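Local coordinates for protein tapirin (Caldicellulosiruptor kristjanssonii, PDB 6N2B) that probably binds cellulose, through a calcium-containing C-terminal beta-helix domain, in the attachment of an extremely thermophilic bacterium to plant biomass, at residues A[262-268]-A[287-293]. Numbering follows the deposited sequence.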
loop_
_atom_site.group_PDB
_atom_site.type_symbol
_atom_site.label_atom_id
_atom_site.label_comp_id
_atom_site.label_asym_id
_atom_site.label_seq_id
_atom_site.Cartn_x
_atom_site.Cartn_y
_atom_site.Cartn_z
ATOM N N ASN A 262 12.052 -3.152 2.601
ATOM C CA ASN A 262 10.764 -2.500 2.469
ATOM C C ASN A 262 10.589 -1.446 3.538
ATOM O O ASN A 262 10.950 -1.649 4.700
ATOM C CB ASN A 262 9.648 -3.522 2.563
ATOM C CG ASN A 262 9.870 -4.655 1.647
ATOM O OD1 ASN A 262 9.893 -4.481 0.423
ATOM N ND2 ASN A 262 10.078 -5.832 2.215
ATOM N N SER A 263 10.019 -0.321 3.140
ATOM C CA SER A 263 9.805 0.794 4.045
ATOM C C SER A 263 8.461 1.398 3.655
ATOM O O SER A 263 8.309 1.887 2.530
ATOM C CB SER A 263 10.972 1.784 3.940
ATOM O OG SER A 263 10.649 3.091 4.389
ATOM N N ILE A 264 7.468 1.323 4.544
ATOM C CA ILE A 264 6.115 1.787 4.235
ATOM C C ILE A 264 5.705 2.888 5.212
ATOM O O ILE A 264 5.766 2.702 6.433
ATOM C CB ILE A 264 5.109 0.624 4.254
ATOM C CG1 ILE A 264 5.353 -0.287 3.060
ATOM C CG2 ILE A 264 3.710 1.127 4.168
ATOM C CD1 ILE A 264 4.766 -1.674 3.250
ATOM N N GLU A 265 5.281 4.034 4.672
ATOM C CA GLU A 265 4.772 5.156 5.459
ATOM C C GLU A 265 3.326 5.420 5.088
ATOM O O GLU A 265 3.037 5.767 3.945
ATOM C CB GLU A 265 5.586 6.422 5.228
ATOM C CG GLU A 265 6.916 6.407 5.909
ATOM C CD GLU A 265 7.866 7.388 5.280
ATOM O OE1 GLU A 265 7.409 8.471 4.826
ATOM O OE2 GLU A 265 9.073 7.071 5.234
ATOM N N ILE A 266 2.429 5.292 6.056
ATOM C CA ILE A 266 1.016 5.542 5.844
ATOM C C ILE A 266 0.593 6.705 6.724
ATOM O O ILE A 266 0.656 6.612 7.955
ATOM C CB ILE A 266 0.172 4.299 6.139
ATOM C CG1 ILE A 266 0.680 3.113 5.312
ATOM C CG2 ILE A 266 -1.280 4.609 5.800
ATOM C CD1 ILE A 266 0.310 3.205 3.825
ATOM N N LYS A 267 0.152 7.797 6.097
ATOM C CA LYS A 267 -0.156 9.006 6.850
ATOM C C LYS A 267 -1.532 8.962 7.473
ATOM O O LYS A 267 -1.743 9.560 8.529
ATOM C CB LYS A 267 -0.046 10.223 5.950
ATOM C CG LYS A 267 1.384 10.543 5.627
ATOM C CD LYS A 267 1.472 11.425 4.423
ATOM C CE LYS A 267 1.001 12.831 4.729
ATOM N NZ LYS A 267 0.563 13.495 3.462
ATOM N N GLU A 268 -2.481 8.270 6.848
ATOM C CA GLU A 268 -3.833 8.206 7.372
ATOM C C GLU A 268 -4.178 6.748 7.580
ATOM O O GLU A 268 -3.720 6.135 8.556
ATOM C CB GLU A 268 -4.798 8.981 6.464
ATOM C CG GLU A 268 -4.581 10.517 6.477
ATOM C CD GLU A 268 -4.531 11.129 7.898
ATOM O OE1 GLU A 268 -5.164 10.562 8.830
ATOM O OE2 GLU A 268 -3.865 12.187 8.082
ATOM N N ASN A 287 12.944 -4.302 7.211
ATOM C CA ASN A 287 11.746 -3.554 6.875
ATOM C C ASN A 287 11.538 -2.423 7.870
ATOM O O ASN A 287 12.039 -2.460 8.997
ATOM C CB ASN A 287 10.498 -4.446 6.891
ATOM C CG ASN A 287 10.607 -5.655 5.975
ATOM O OD1 ASN A 287 11.208 -5.600 4.892
ATOM N ND2 ASN A 287 10.011 -6.755 6.405
ATOM N N THR A 288 10.792 -1.404 7.444
ATOM C CA THR A 288 10.213 -0.447 8.376
ATOM C C THR A 288 8.773 -0.180 7.965
ATOM O O THR A 288 8.462 -0.138 6.774
ATOM C CB THR A 288 10.997 0.887 8.448
ATOM O OG1 THR A 288 11.075 1.486 7.158
ATOM C CG2 THR A 288 12.401 0.666 8.957
ATOM N N LEU A 289 7.903 -0.007 8.956
ATOM C CA LEU A 289 6.540 0.462 8.753
ATOM C C LEU A 289 6.259 1.583 9.743
ATOM O O LEU A 289 6.461 1.406 10.943
ATOM C CB LEU A 289 5.528 -0.677 8.943
ATOM C CG LEU A 289 4.074 -0.228 9.128
ATOM C CD1 LEU A 289 3.485 0.289 7.825
ATOM C CD2 LEU A 289 3.241 -1.361 9.681
ATOM N N ASN A 290 5.831 2.741 9.246
ATOM C CA ASN A 290 5.344 3.845 10.078
ATOM C C ASN A 290 3.949 4.172 9.586
ATOM O O ASN A 290 3.786 4.723 8.490
ATOM C CB ASN A 290 6.216 5.095 9.988
ATOM C CG ASN A 290 7.593 4.887 10.538
ATOM O OD1 ASN A 290 8.445 4.254 9.901
ATOM N ND2 ASN A 290 7.838 5.434 11.730
ATOM N N ALA A 291 2.947 3.833 10.376
ATOM C CA ALA A 291 1.580 4.008 9.935
ATOM C C ALA A 291 0.795 4.715 11.019
ATOM O O ALA A 291 1.038 4.528 12.212
ATOM C CB ALA A 291 0.916 2.678 9.580
ATOM N N ASN A 292 -0.132 5.553 10.579
ATOM C CA ASN A 292 -0.988 6.267 11.513
ATOM C C ASN A 292 -2.035 5.319 12.091
ATOM O O ASN A 292 -1.983 4.962 13.270
ATOM C CB ASN A 292 -1.622 7.462 10.804
ATOM C CG ASN A 292 -2.437 8.318 11.732
ATOM O OD1 ASN A 292 -2.297 8.228 12.953
ATOM N ND2 ASN A 292 -3.305 9.149 11.169
ATOM N N LYS A 293 -2.983 4.882 11.268
ATOM C CA LYS A 293 -4.015 3.938 11.682
ATOM C C LYS A 293 -3.940 2.694 10.804
ATOM O O LYS A 293 -3.814 2.796 9.581
ATOM C CB LYS A 293 -5.402 4.581 11.609
ATOM C CG LYS A 293 -5.421 6.048 12.014
ATOM C CD LYS A 293 -6.822 6.634 11.985
ATOM C CE LYS A 293 -6.794 8.152 12.171
ATOM N NZ LYS A 293 -8.121 8.692 12.598
HETATM O O HOH W 1 8.516 3.366 6.939
#
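Strands 263-266 and 287-291 run parallel with axes 4.6 Å apart, pairing Ser263 with Thr288, Ile264 with Leu289, Glu265 with Asn290 and Ile266 with Ala291. Ile264 N donates to Thr288 O and Asn290 N to Ile264 O, both at 2.8 Å, and the same alternation continues through Ile266. Past the corners of both chains, Lys293 N still reaches Glu268 O at 3.1 Å. At the start, Asn262 and Asn287 lie side by side: Asn262 ND2 bonds Asn287 OD1 at 2.9 Å, the donor standing 47° above the carbonyl plane. Asn262 OD1 accepts from Phe240 N in the preceding coil and Asn287 ND2 binds the Tyr309 hydroxyl in the following one, so this asparagine pair ties together the coils before and after. Inward, Leu289 CD1 meets Ile264 CG2 at 3.8 Å, and Ala291 CB rests against Ile266 CB. On the other face, a water joins Ile264 O (weakly), Thr288 OG1 and Asn290 OD1. Asn292 holds CG opposite its own N (chi1 -175°), which brings its amide beside the first segment's corner, where ND2 makes weak bonds to Lys267 O and Glu268 OE1. Hydrogen-bonded asparagines side by side, aliphatic inward residues and successive corners characterise adjacent coils of a parallel beta-helix.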